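Local coordinates for G/U mismatch-specific DNA glycosylase (Deinococcus radiodurans, PDB 2C2Q), which belongs to the uracil-DNA glycosylase superfamily of DNA repair proteins and folds as a single compact alpha/beta domain around a central beta-sheet, at residues A[18-23]-A[81-86]; A[24-29]-A[74-79]; A[49-54]-A[160-165]; A[55-60]-A[171-176]; A[115-120]-A[151-156]. The protein carries 1 engineered substitution. All blocks are in the same frame, centred on the assembly; numbering follows the deposited sequence.

Contact 1: residues A[18-23]-A[81-86]; sequences VPDVLQ and GLTDVA
Asp-20 and Thr-83 lay their side chains slantwise across each other where the loop before strand 28-32 runs antiparallel to strand 80-84, an outer strand of the central sheet of this alpha/beta fold. The hydroxyl of Thr-83 stands anti to its own backbone N (chi1 -176°), a setting that turns OG1 to the loop, and it donates to Asp-20 OD1 over 2.7 Å. It meets the carboxylate from above, 50° out of plane, rather than within it. The buried carboxylate has two further partners: OD1 forms a salt bridge with Lys-87 and OD2 one with Lys-109 of helix 103-113, so both oxygens are gripped, which probably balances the buried negative charge. One residue on, the backbones join as a single hydrogen-bonded antiparallel pair, Val-21 with Leu-82. Beside this pair the Val-21 and Leu-82 side chains touch through their CB atoms at 4.1 Å, while Val-21 CG1 leans over Gly-81 CA. Leu-22, beyond the bridge, brings CG to 3.9 Å from Leu-82 O. The reciprocal bonds are equal in length: Val-21 N to Leu-82 O and Leu-82 N to Val-21 O both measure 2.8 Å.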
# COMPACT_ATOMS: atom_id res chain seq x y z
N VAL A 18 4.43 13.31 0.43
CA VAL A 18 4.19 12.78 1.76
C VAL A 18 5.28 11.69 2.01
O VAL A 18 5.62 11.02 1.04
CB VAL A 18 2.82 12.09 1.86
CG1 VAL A 18 2.56 11.77 3.33
CG2 VAL A 18 1.71 13.07 1.31
N PRO A 19 5.91 11.65 3.19
CA PRO A 19 6.96 10.65 3.47
C PRO A 19 6.46 9.21 3.27
O PRO A 19 5.27 8.90 3.54
CB PRO A 19 7.29 10.86 4.95
CG PRO A 19 7.01 12.31 5.19
CD PRO A 19 5.71 12.53 4.37
N ASP A 20 7.33 8.38 2.76
CA ASP A 20 7.22 6.91 2.99
C ASP A 20 7.22 6.53 4.45
O ASP A 20 7.76 7.26 5.31
CB ASP A 20 8.34 6.22 2.28
CG ASP A 20 8.10 6.16 0.81
OD1 ASP A 20 6.93 6.37 0.32
OD2 ASP A 20 9.07 5.94 0.05
N VAL A 21 6.55 5.40 4.78
CA VAL A 21 6.69 4.81 6.10
C VAL A 21 7.30 3.43 5.87
O VAL A 21 6.60 2.45 5.49
CB VAL A 21 5.31 4.69 6.80
CG1 VAL A 21 5.40 4.02 8.17
CG2 VAL A 21 4.64 6.08 6.85
N LEU A 22 8.60 3.33 6.08
CA LEU A 22 9.34 2.14 5.63
C LEU A 22 10.47 1.95 6.59
O LEU A 22 11.08 2.94 7.05
CB LEU A 22 9.89 2.28 4.18
CG LEU A 22 8.87 2.35 3.03
CD1 LEU A 22 9.57 2.68 1.71
CD2 LEU A 22 8.07 1.00 2.97
N GLN A 23 10.75 0.69 6.88
CA GLN A 23 11.85 0.31 7.78
C GLN A 23 12.03 -1.21 7.60
O GLN A 23 11.11 -1.89 7.12
CB GLN A 23 11.54 0.71 9.23
CG GLN A 23 10.33 0.05 9.85
CD GLN A 23 10.03 0.59 11.20
OE1 GLN A 23 9.92 1.81 11.38
NE2 GLN A 23 9.83 -0.30 12.16
N GLY A 81 3.72 -0.73 7.01
CA GLY A 81 4.31 0.47 6.37
C GLY A 81 3.50 0.93 5.16
O GLY A 81 2.48 0.30 4.78
N LEU A 82 3.99 1.98 4.50
CA LEU A 82 3.23 2.65 3.47
C LEU A 82 4.17 3.25 2.45
O LEU A 82 5.24 3.83 2.81
CB LEU A 82 2.39 3.82 4.02
CG LEU A 82 1.24 3.47 4.99
CD1 LEU A 82 0.74 4.73 5.60
CD2 LEU A 82 0.15 2.73 4.09
N THR A 83 3.77 3.15 1.21
CA THR A 83 4.33 3.99 0.12
C THR A 83 3.33 4.04 -1.06
O THR A 83 2.24 3.50 -0.93
CB THR A 83 5.74 3.48 -0.31
OG1 THR A 83 6.30 4.36 -1.31
CG2 THR A 83 5.67 2.07 -0.96
N ASP A 84 3.72 4.61 -2.19
CA ASP A 84 2.89 4.68 -3.38
C ASP A 84 3.75 4.51 -4.62
O ASP A 84 4.94 4.82 -4.58
CB ASP A 84 2.22 6.04 -3.48
CG ASP A 84 1.08 6.24 -2.46
OD1 ASP A 84 0.29 5.28 -2.19
OD2 ASP A 84 0.87 7.36 -1.93
N VAL A 85 3.14 4.14 -5.72
CA VAL A 85 3.91 4.01 -6.97
C VAL A 85 4.36 5.38 -7.46
O VAL A 85 5.47 5.53 -8.01
CB VAL A 85 3.08 3.26 -8.04
CG1 VAL A 85 3.90 3.02 -9.32
CG2 VAL A 85 2.53 1.91 -7.47
N ALA A 86 3.52 6.39 -7.28
CA ALA A 86 3.84 7.78 -7.61
C ALA A 86 3.96 8.62 -6.31
O ALA A 86 2.99 8.75 -5.54
CB ALA A 86 2.80 8.35 -8.51

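Contact 2: residues A[24-29]-A[74-79]; sequences PGLTLV and TLPQYG
With chi1 at -71°, Leu-26 holds CG anti to its carbonyl carbon; chi2 of 166° then sends CD1 onward and leaves CD2 turned to the end of the 3-10 segment 74-78 and the glycine after it, where it meets Gly-79 C at 3.7 Å and Pro-76 CB at 4.0 Å. The polar centre of the contact is the carbonyl of Gly-79. Thr-27 has a helix-like backbone, which brings two successive N-H groups round to the same oxygen: Leu-28 N donates to Gly-79 O over 3.1 Å, in the carbonyl plane, and Thr-27 N lies closer, at 2.8 Å from Gly-79 O, but its bond is weak because the N-H is strongly bent from the line (126°). Thr-27 CB packs beside this oxygen, while its hydroxyl is hydrogen-bonded to Arg-184 of helix 171-188. Gly-79, with positive phi, closes the turn through a bond from its N to Pro-76 O and redirects the chain into the sheet. The contact therefore marks the point where strands 28-32 and 80-84 begin to run side by side. Helix 171-188 covers one side, through Leu-183 and Val-180 against Thr-27 and Leu-176 against Leu-28, and strand 117-120 flanks strand 28-32 on its other edge.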
# COMPACT_ATOMS: atom_id res chain seq x y z
N PRO A 24 13.21 -1.75 7.93
CA PRO A 24 13.38 -3.22 7.98
C PRO A 24 12.36 -3.97 8.87
O PRO A 24 11.82 -3.43 9.86
CB PRO A 24 14.79 -3.39 8.59
CG PRO A 24 15.52 -2.12 8.24
CD PRO A 24 14.45 -1.02 8.33
N GLY A 25 12.10 -5.23 8.52
CA GLY A 25 11.33 -6.08 9.46
C GLY A 25 9.81 -5.92 9.47
O GLY A 25 9.13 -6.38 10.40
N LEU A 26 9.24 -5.20 8.49
CA LEU A 26 7.80 -5.00 8.49
C LEU A 26 7.09 -6.24 7.96
O LEU A 26 7.62 -6.91 7.11
CB LEU A 26 7.38 -3.81 7.61
CG LEU A 26 7.76 -2.41 8.19
CD1 LEU A 26 7.57 -1.43 6.99
CD2 LEU A 26 6.92 -2.00 9.31
N THR A 27 5.92 -6.46 8.51
CA THR A 27 5.04 -7.53 8.02
C THR A 27 4.37 -7.19 6.68
O THR A 27 4.22 -8.05 5.76
CB THR A 27 4.00 -7.92 9.09
OG1 THR A 27 4.67 -8.28 10.33
CG2 THR A 27 3.32 -9.22 8.64
N LEU A 28 3.97 -5.94 6.51
CA LEU A 28 3.12 -5.62 5.40
C LEU A 28 3.37 -4.15 5.00
O LEU A 28 3.26 -3.28 5.85
CB LEU A 28 1.65 -5.76 5.83
CG LEU A 28 0.55 -5.09 4.92
CD1 LEU A 28 0.58 -5.72 3.51
CD2 LEU A 28 -0.85 -5.20 5.56
N VAL A 29 3.65 -3.94 3.73
CA VAL A 29 3.61 -2.57 3.20
C VAL A 29 2.47 -2.45 2.20
O VAL A 29 2.38 -3.22 1.23
CB VAL A 29 4.95 -2.26 2.52
CG1 VAL A 29 4.90 -0.92 1.71
CG2 VAL A 29 6.13 -2.30 3.53
N THR A 74 2.43 5.85 12.52
CA THR A 74 2.50 4.97 13.65
C THR A 74 2.31 3.51 13.25
O THR A 74 2.51 2.60 14.05
CB THR A 74 1.45 5.36 14.71
OG1 THR A 74 0.12 5.08 14.20
CG2 THR A 74 1.47 6.89 15.06
N LEU A 75 1.96 3.29 11.98
CA LEU A 75 1.66 1.94 11.56
C LEU A 75 2.75 0.89 11.84
O LEU A 75 2.42 -0.30 12.01
CB LEU A 75 1.30 1.89 10.06
CG LEU A 75 -0.12 2.40 9.68
CD1 LEU A 75 -0.29 2.31 8.15
CD2 LEU A 75 -1.17 1.52 10.39
N PRO A 76 4.04 1.24 11.82
CA PRO A 76 5.05 0.22 12.10
C PRO A 76 4.94 -0.47 13.46
O PRO A 76 5.46 -1.59 13.60
CB PRO A 76 6.40 0.97 11.98
CG PRO A 76 6.09 2.06 11.00
CD PRO A 76 4.69 2.51 11.38
N GLN A 77 4.30 0.17 14.42
CA GLN A 77 4.11 -0.46 15.72
C GLN A 77 3.19 -1.72 15.57
O GLN A 77 3.14 -2.60 16.43
CB GLN A 77 3.59 0.56 16.73
CG GLN A 77 2.10 0.90 16.62
CD GLN A 77 1.65 1.86 17.64
OE1 GLN A 77 2.07 1.79 18.83
NE2 GLN A 77 0.75 2.76 17.22
N TYR A 78 2.48 -1.79 14.46
CA TYR A 78 1.61 -2.93 14.11
C TYR A 78 2.22 -3.76 13.01
O TYR A 78 1.58 -4.66 12.47
CB TYR A 78 0.20 -2.39 13.72
CG TYR A 78 -0.42 -1.53 14.81
CD1 TYR A 78 -0.50 -2.00 16.10
CD2 TYR A 78 -0.94 -0.26 14.53
CE1 TYR A 78 -1.07 -1.24 17.13
CE2 TYR A 78 -1.50 0.49 15.52
CZ TYR A 78 -1.56 0.01 16.82
OH TYR A 78 -2.14 0.76 17.81
N GLY A 79 3.47 -3.46 12.66
CA GLY A 79 4.20 -4.12 11.59
C GLY A 79 3.80 -3.73 10.16
O GLY A 79 4.14 -4.42 9.20

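Contact 3: residues A[49-54]-A[160-165]; sequences PENKFW and TSPLGH
An Asx turn at Asn-51 caps the start of helix 53-59, and the loop 160-165 that follows strand 153-156 docks on this cap. Asn-51 OD1 serves two donors. Phe-53 N reaches Asn-51 OD1 in the carbonyl plane at 2.9 Å, the capping bond, and Thr-160 OG1 donates to Asn-51 OD1 over 2.7 Å, tilted 21° from that plane. The two bonds fix the rotation of the amide and tie the loop to the helix start. Thr-160 can do this because its hydroxyl sits between backbone N and carbonyl carbon (chi1 55°), facing Asn-51, while CG2 lies over the Phe-53 backbone. Its own carbonyl takes a nearly straight bond from Lys-52 N, 2.9 Å to Thr-160 O. On the outer side Pro-162 CG rests on Glu-50 CB at 3.8 Å. The Lys-52 chain passes Thr-160 with its CB and CG, then bends at its last two torsions to carry the ammonium group to His-165, whose side chain it crosses at about a right angle. A water donates to Ser-161 O and accepts a weak bond from Lys-52 NZ. The ammonium's main bond in this contact runs from NZ to His-165 ND1, 2.9 Å long and 23° out of the imidazole plane.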
# COMPACT_ATOMS: atom_id res chain seq x y z
N PRO A 49 -12.11 11.75 3.48
CA PRO A 49 -12.89 11.19 4.57
C PRO A 49 -13.84 10.06 4.12
O PRO A 49 -14.26 9.29 4.95
CB PRO A 49 -13.71 12.37 5.08
CG PRO A 49 -13.02 13.58 4.56
CD PRO A 49 -12.38 13.19 3.24
N GLU A 50 -14.17 9.97 2.82
CA GLU A 50 -15.02 8.88 2.28
C GLU A 50 -14.20 7.67 1.79
O GLU A 50 -14.76 6.67 1.30
CB GLU A 50 -15.89 9.41 1.15
CG GLU A 50 -16.84 10.50 1.63
CD GLU A 50 -17.80 10.93 0.54
OE1 GLU A 50 -17.34 11.46 -0.49
OE2 GLU A 50 -19.03 10.72 0.72
N ASN A 51 -12.87 7.79 1.80
CA ASN A 51 -12.02 6.68 1.45
C ASN A 51 -12.10 5.67 2.60
O ASN A 51 -11.94 6.07 3.75
CB ASN A 51 -10.54 7.14 1.24
CG ASN A 51 -9.71 6.02 0.63
OD1 ASN A 51 -9.55 4.97 1.26
ND2 ASN A 51 -9.23 6.20 -0.60
N LYS A 52 -12.33 4.38 2.29
CA LYS A 52 -12.60 3.35 3.34
C LYS A 52 -11.32 2.75 3.95
O LYS A 52 -11.40 1.86 4.79
CB LYS A 52 -13.40 2.15 2.75
CG LYS A 52 -14.68 2.53 2.05
CD LYS A 52 -15.50 1.24 1.68
CE LYS A 52 -15.54 1.13 0.18
NZ LYS A 52 -16.35 2.21 -0.40
N PHE A 53 -10.11 3.22 3.54
CA PHE A 53 -8.90 2.54 3.96
C PHE A 53 -8.75 2.41 5.50
O PHE A 53 -8.50 1.28 5.98
CB PHE A 53 -7.71 3.34 3.43
CG PHE A 53 -6.37 2.73 3.76
CD1 PHE A 53 -5.80 1.73 2.97
CD2 PHE A 53 -5.60 3.26 4.83
CE1 PHE A 53 -4.51 1.22 3.28
CE2 PHE A 53 -4.35 2.73 5.13
CZ PHE A 53 -3.82 1.73 4.38
N TRP A 54 -8.80 3.51 6.24
CA TRP A 54 -8.56 3.50 7.71
C TRP A 54 -9.61 2.65 8.47
O TRP A 54 -9.23 1.79 9.28
CB TRP A 54 -8.43 4.89 8.28
CG TRP A 54 -7.23 5.58 7.71
CD1 TRP A 54 -7.25 6.63 6.86
CD2 TRP A 54 -5.83 5.23 7.90
NE1 TRP A 54 -5.96 7.00 6.52
CE2 TRP A 54 -5.06 6.13 7.10
CE3 TRP A 54 -5.15 4.22 8.63
CZ2 TRP A 54 -3.66 6.13 7.08
CZ3 TRP A 54 -3.74 4.19 8.58
CH2 TRP A 54 -3.02 5.15 7.81
N THR A 160 -10.21 1.19 -1.94
CA THR A 160 -11.06 1.77 -0.91
C THR A 160 -11.52 3.17 -1.31
O THR A 160 -12.13 3.86 -0.52
CB THR A 160 -10.33 1.80 0.44
OG1 THR A 160 -9.08 2.50 0.26
CG2 THR A 160 -9.97 0.36 0.91
N SER A 161 -11.18 3.61 -2.53
CA SER A 161 -11.55 4.93 -2.98
C SER A 161 -13.07 5.02 -3.20
O SER A 161 -13.69 3.99 -3.51
CB SER A 161 -10.71 5.27 -4.19
OG SER A 161 -11.57 5.51 -5.27
N PRO A 162 -13.67 6.20 -2.97
CA PRO A 162 -15.14 6.35 -2.99
C PRO A 162 -15.74 5.92 -4.32
O PRO A 162 -16.79 5.26 -4.31
CB PRO A 162 -15.36 7.84 -2.70
CG PRO A 162 -14.13 8.31 -2.06
CD PRO A 162 -12.99 7.47 -2.62
N LEU A 163 -15.04 6.21 -5.42
CA LEU A 163 -15.38 5.78 -6.78
C LEU A 163 -15.43 4.24 -6.97
O LEU A 163 -15.63 3.75 -8.11
CB LEU A 163 -14.31 6.32 -7.76
CG LEU A 163 -14.35 7.72 -8.39
CD1 LEU A 163 -12.99 8.39 -8.24
CD2 LEU A 163 -14.75 7.71 -9.89
N GLY A 164 -15.20 3.48 -5.89
CA GLY A 164 -15.11 2.03 -6.02
C GLY A 164 -16.01 1.29 -5.05
O GLY A 164 -15.86 0.08 -4.92
N HIS A 165 -16.90 2.01 -4.37
CA HIS A 165 -17.78 1.48 -3.29
C HIS A 165 -18.54 0.21 -3.78
O HIS A 165 -18.66 -0.79 -3.06
CB HIS A 165 -18.72 2.61 -2.81
CG HIS A 165 -19.63 2.25 -1.68
ND1 HIS A 165 -19.28 2.38 -0.35
CD2 HIS A 165 -20.91 1.80 -1.68
CE1 HIS A 165 -20.29 2.01 0.41
NE2 HIS A 165 -21.29 1.65 -0.37
O HOH W 1 -14.21 1.52 -2.63

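Contact 4: residues A[55-60]-A[171-176]; sequences RTLHAV and EPWQAL
Trp-173 and Val-60 give up the most surface where helix 53-59 packs on the start of helix 171-188, with Gln-174 next. The short axes cross at -53° and come within 9.8 Å, a helix-helix packing on one side of the central sheet. The Trp-173 indole meets Thr-56 and Leu-57, while Val-60 packs on its CB and backbone. The Thr-56 side chain crosses that of Trp-173 at about a right angle and sets CG2 3.6 Å from Trp-173 CD2, while Leu-57 CD2 reaches Trp-173 CZ3 at 3.8 Å, near the far end of the six-membered ring. Nearer the backbone, Val-60 CG1 touches Trp-173 CB at 4.1 Å. The other methyl of Val-60, CG2, points into the helix backbone and stops 3.4 Å from Trp-173 O. Gln-174 and Val-60 slide past each other in opposite directions. A bend at chi2 (69°) folds the Gln-174 amide back over the valine, so that OE1 rests 3.5 Å from Val-60 CG1. No hydrogen bond joins the two segments. Several of their polar groups are hydrogen-bonded outside the contact: Thr-56 OG1 to Lys-52 O, Trp-173 NE1 to Pro-158 O, and Gln-174 NE2 to Asp-178. Cohesion between the segments thus rests on van der Waals contact and burial of apolar surface, with the threonine turning its methyl rather than its hydroxyl to the indole.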
# COMPACT_ATOMS: atom_id res chain seq x y z
N ARG A 55 -10.86 2.79 8.06
CA ARG A 55 -11.97 1.90 8.57
C ARG A 55 -11.63 0.44 8.29
O ARG A 55 -11.75 -0.42 9.18
CB ARG A 55 -13.25 2.27 7.85
CG ARG A 55 -14.53 1.48 8.19
CD ARG A 55 -15.73 2.17 7.44
NE ARG A 55 -15.29 3.52 7.01
CZ ARG A 55 -15.65 4.14 5.88
NH1 ARG A 55 -16.53 3.58 5.04
NH2 ARG A 55 -15.15 5.35 5.60
N THR A 56 -11.23 0.14 7.04
CA THR A 56 -10.96 -1.22 6.64
C THR A 56 -9.82 -1.84 7.44
O THR A 56 -9.95 -2.94 7.95
CB THR A 56 -10.74 -1.32 5.08
OG1 THR A 56 -11.92 -0.82 4.39
CG2 THR A 56 -10.48 -2.76 4.62
N LEU A 57 -8.70 -1.13 7.61
CA LEU A 57 -7.66 -1.71 8.46
C LEU A 57 -8.17 -2.10 9.86
O LEU A 57 -7.72 -3.11 10.38
CB LEU A 57 -6.50 -0.72 8.65
CG LEU A 57 -5.67 -0.29 7.44
CD1 LEU A 57 -4.34 0.32 7.83
CD2 LEU A 57 -5.53 -1.13 6.24
N HIS A 58 -9.01 -1.25 10.46
CA HIS A 58 -9.62 -1.52 11.79
C HIS A 58 -10.55 -2.74 11.68
O HIS A 58 -10.44 -3.69 12.49
CB HIS A 58 -10.41 -0.33 12.26
CG HIS A 58 -10.97 -0.50 13.64
ND1 HIS A 58 -12.08 0.19 14.08
CD2 HIS A 58 -10.56 -1.26 14.68
CE1 HIS A 58 -12.34 -0.15 15.33
NE2 HIS A 58 -11.42 -1.03 15.72
N ALA A 59 -11.42 -2.73 10.66
CA ALA A 59 -12.45 -3.77 10.44
C ALA A 59 -11.82 -5.15 10.40
O ALA A 59 -12.39 -6.12 10.97
CB ALA A 59 -13.22 -3.55 9.13
N VAL A 60 -10.67 -5.26 9.73
CA VAL A 60 -10.00 -6.54 9.46
C VAL A 60 -8.89 -6.91 10.44
O VAL A 60 -8.20 -7.92 10.26
CB VAL A 60 -9.54 -6.71 7.97
CG1 VAL A 60 -10.69 -6.42 7.00
CG2 VAL A 60 -8.32 -5.80 7.60
N GLU A 171 -13.46 -9.34 1.31
CA GLU A 171 -12.78 -10.63 1.41
C GLU A 171 -11.24 -10.52 1.30
O GLU A 171 -10.55 -11.08 2.16
CB GLU A 171 -13.27 -11.66 0.38
CG GLU A 171 -12.80 -13.08 0.71
CD GLU A 171 -13.41 -14.11 -0.23
OE1 GLU A 171 -13.92 -13.71 -1.33
OE2 GLU A 171 -13.36 -15.32 0.11
N PRO A 172 -10.71 -9.86 0.25
CA PRO A 172 -9.24 -9.80 0.07
C PRO A 172 -8.51 -9.11 1.23
O PRO A 172 -7.42 -9.59 1.65
CB PRO A 172 -9.07 -9.05 -1.27
CG PRO A 172 -10.43 -9.31 -1.99
CD PRO A 172 -11.39 -9.18 -0.89
N TRP A 173 -9.12 -8.05 1.77
CA TRP A 173 -8.62 -7.29 2.92
C TRP A 173 -8.68 -8.13 4.23
O TRP A 173 -7.82 -8.06 5.10
CB TRP A 173 -9.43 -5.98 3.12
CG TRP A 173 -9.20 -4.97 2.07
CD1 TRP A 173 -9.84 -4.84 0.86
CD2 TRP A 173 -8.22 -3.91 2.12
NE1 TRP A 173 -9.32 -3.78 0.14
CE2 TRP A 173 -8.35 -3.16 0.90
CE3 TRP A 173 -7.28 -3.50 3.09
CZ2 TRP A 173 -7.51 -2.07 0.59
CZ3 TRP A 173 -6.44 -2.37 2.77
CH2 TRP A 173 -6.58 -1.67 1.55
N GLN A 174 -9.77 -8.88 4.43
CA GLN A 174 -9.84 -9.69 5.61
C GLN A 174 -8.84 -10.85 5.53
O GLN A 174 -8.23 -11.21 6.56
CB GLN A 174 -11.25 -10.27 5.77
CG GLN A 174 -11.37 -11.06 7.03
CD GLN A 174 -11.31 -10.25 8.28
OE1 GLN A 174 -12.07 -9.29 8.47
NE2 GLN A 174 -10.40 -10.63 9.17
N ALA A 175 -8.67 -11.43 4.35
CA ALA A 175 -7.70 -12.53 4.14
C ALA A 175 -6.27 -12.02 4.43
O ALA A 175 -5.38 -12.76 4.92
CB ALA A 175 -7.78 -13.06 2.73
N LEU A 176 -6.05 -10.77 4.05
CA LEU A 176 -4.76 -10.15 4.29
C LEU A 176 -4.57 -9.98 5.77
O LEU A 176 -3.48 -10.34 6.30
CB LEU A 176 -4.67 -8.80 3.54
CG LEU A 176 -3.33 -8.10 3.75
CD1 LEU A 176 -2.14 -8.93 3.32
CD2 LEU A 176 -3.37 -6.75 3.00

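Contact 5: residues A[115-120]-A[151-156]; sequences PRIVAF and ETELWV
Trp-155 and Ala-119 lie side by side on one face of the central sheet, on the neighbouring parallel strands 153-156 and 117-120. From the tryptophan backbone outward, CB touches Ala-119 CB at 3.7 Å; CG and CD1 pass obliquely by Ile-117, whose CG2 comes to 3.6 Å from Trp-155 CD1; and NE1 donates an almost straight bond (176°), in the ring plane, to Glu-153 OE2 at 2.9 Å. The far rim, CZ3 and CH2, lies against the backbone of helix 171-188. On the opposite face of the sheet, Leu-154 CD2 meets the edge of the Phe-120 ring, 3.6 Å from CE2. Four backbone bonds join the strands, from Glu-153 N to Arg-116 O through to Phe-120 N to Trp-155 O. Before the strands begin, Thr-152 OG1 donates to Pro-115 O over 2.8 Å, nearly along the C=O axis, and Arg-116 bends back to set NE 3.0 Å from Glu-151 O, in the guanidinium plane. Glu-153 OE1 also forms a salt bridge with Arg-179 of helix 171-188. Held by an indole N-H and a guanidinium, the carboxylate probably stays ionised; it fixes the rotation of the indole and links strand to helix.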
# COMPACT_ATOMS: atom_id res chain seq x y z
N PRO A 115 9.94 -6.26 3.32
CA PRO A 115 8.72 -6.53 4.10
C PRO A 115 8.18 -7.95 3.79
O PRO A 115 8.48 -8.46 2.70
CB PRO A 115 7.74 -5.47 3.59
CG PRO A 115 8.20 -5.21 2.17
CD PRO A 115 9.74 -5.26 2.25
N ARG A 116 7.42 -8.55 4.70
CA ARG A 116 6.90 -9.93 4.45
C ARG A 116 5.85 -9.92 3.32
O ARG A 116 5.75 -10.89 2.55
CB ARG A 116 6.34 -10.56 5.71
CG ARG A 116 7.42 -10.88 6.84
CD ARG A 116 8.68 -11.61 6.35
NE ARG A 116 8.38 -12.73 5.48
CZ ARG A 116 7.98 -13.94 5.91
NH1 ARG A 116 7.86 -14.19 7.23
NH2 ARG A 116 7.67 -14.87 5.00
N ILE A 117 5.09 -8.81 3.24
CA ILE A 117 4.02 -8.70 2.24
C ILE A 117 4.07 -7.31 1.64
O ILE A 117 4.33 -6.34 2.37
CB ILE A 117 2.63 -8.92 2.84
CG1 ILE A 117 2.54 -10.32 3.54
CG2 ILE A 117 1.59 -8.78 1.71
CD1 ILE A 117 1.42 -10.37 4.52
N VAL A 118 3.94 -7.24 0.31
CA VAL A 118 3.61 -5.94 -0.35
C VAL A 118 2.18 -6.10 -0.89
O VAL A 118 1.93 -7.00 -1.68
CB VAL A 118 4.61 -5.62 -1.49
CG1 VAL A 118 4.14 -4.33 -2.31
CG2 VAL A 118 5.95 -5.33 -0.85
N ALA A 119 1.25 -5.24 -0.44
CA ALA A 119 -0.15 -5.38 -0.90
C ALA A 119 -0.52 -4.07 -1.60
O ALA A 119 -0.46 -3.00 -1.00
CB ALA A 119 -1.11 -5.67 0.25
N PHE A 120 -0.75 -4.15 -2.92
CA PHE A 120 -1.26 -2.99 -3.68
C PHE A 120 -2.70 -2.73 -3.28
O PHE A 120 -3.52 -3.67 -3.21
CB PHE A 120 -1.15 -3.21 -5.19
CG PHE A 120 0.28 -3.31 -5.64
CD1 PHE A 120 0.99 -2.14 -5.94
CD2 PHE A 120 0.96 -4.53 -5.60
CE1 PHE A 120 2.33 -2.16 -6.30
CE2 PHE A 120 2.33 -4.55 -5.97
CZ PHE A 120 2.99 -3.38 -6.32
N GLU A 151 10.54 -14.10 0.11
CA GLU A 151 9.84 -14.13 1.40
C GLU A 151 8.94 -12.91 1.45
O GLU A 151 8.25 -12.68 2.48
CB GLU A 151 10.82 -14.21 2.58
CG GLU A 151 11.32 -15.66 2.77
CD GLU A 151 12.58 -15.77 3.62
OE1 GLU A 151 13.46 -14.88 3.50
OE2 GLU A 151 12.67 -16.79 4.39
N THR A 152 8.90 -12.20 0.32
CA THR A 152 7.98 -11.02 0.10
C THR A 152 6.82 -11.41 -0.83
O THR A 152 6.97 -11.45 -2.01
CB THR A 152 8.71 -9.79 -0.55
OG1 THR A 152 9.74 -9.30 0.33
CG2 THR A 152 7.70 -8.57 -0.69
N GLU A 153 5.70 -11.72 -0.23
CA GLU A 153 4.47 -12.07 -0.95
C GLU A 153 3.84 -10.80 -1.51
O GLU A 153 4.02 -9.71 -0.96
CB GLU A 153 3.44 -12.58 0.04
CG GLU A 153 3.64 -13.89 0.74
CD GLU A 153 2.53 -14.07 1.79
OE1 GLU A 153 2.88 -14.31 2.93
OE2 GLU A 153 1.27 -13.97 1.49
N LEU A 154 3.04 -10.95 -2.57
CA LEU A 154 2.50 -9.76 -3.28
C LEU A 154 0.99 -9.95 -3.35
O LEU A 154 0.48 -11.04 -3.67
CB LEU A 154 3.12 -9.70 -4.65
CG LEU A 154 3.22 -8.49 -5.57
CD1 LEU A 154 4.24 -8.89 -6.60
CD2 LEU A 154 1.88 -8.11 -6.23
N TRP A 155 0.24 -8.89 -3.06
CA TRP A 155 -1.21 -9.00 -2.93
C TRP A 155 -1.78 -7.83 -3.69
O TRP A 155 -1.13 -6.78 -3.85
CB TRP A 155 -1.65 -8.88 -1.45
CG TRP A 155 -1.51 -10.18 -0.62
CD1 TRP A 155 -0.37 -10.91 -0.39
CD2 TRP A 155 -2.56 -10.86 0.08
NE1 TRP A 155 -0.63 -11.98 0.43
CE2 TRP A 155 -1.97 -12.00 0.72
CE3 TRP A 155 -3.94 -10.65 0.22
CZ2 TRP A 155 -2.73 -12.91 1.50
CZ3 TRP A 155 -4.69 -11.55 1.01
CH2 TRP A 155 -4.08 -12.69 1.61
N VAL A 156 -3.03 -8.02 -4.15
CA VAL A 156 -3.74 -6.95 -4.87
C VAL A 156 -5.08 -6.81 -4.21
O VAL A 156 -5.75 -7.82 -3.92
CB VAL A 156 -3.84 -7.23 -6.39
CG1 VAL A 156 -4.72 -6.18 -7.10
CG2 VAL A 156 -2.44 -7.26 -7.07
O HOH W 2 6.10 -13.79 2.83

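In the fold
Four of the sheet's strands, in spatial order 80-84, 28-32, 117-120 and 153-156, tie contacts 1, 2 and 5 together: the centre of contact 2 lies about 11 Å from that of contact 1 and 12 Å from that of contact 5. Contacts 3 and 4, centres about 13 Å apart, share helix 53-59 and meet where Thr-160 and Phe-53 pack on Trp-173. Contact 4 rests on the sheet through Leu-176, against Leu-28, Ala-119 and Trp-155. Along the chain, contact 2 is nested within contact 1, contact 5 follows them, and contacts 3 and 4 enclose it while crossing both early loops. This interleaving binds the early and late parts of the sequence into one compact domain.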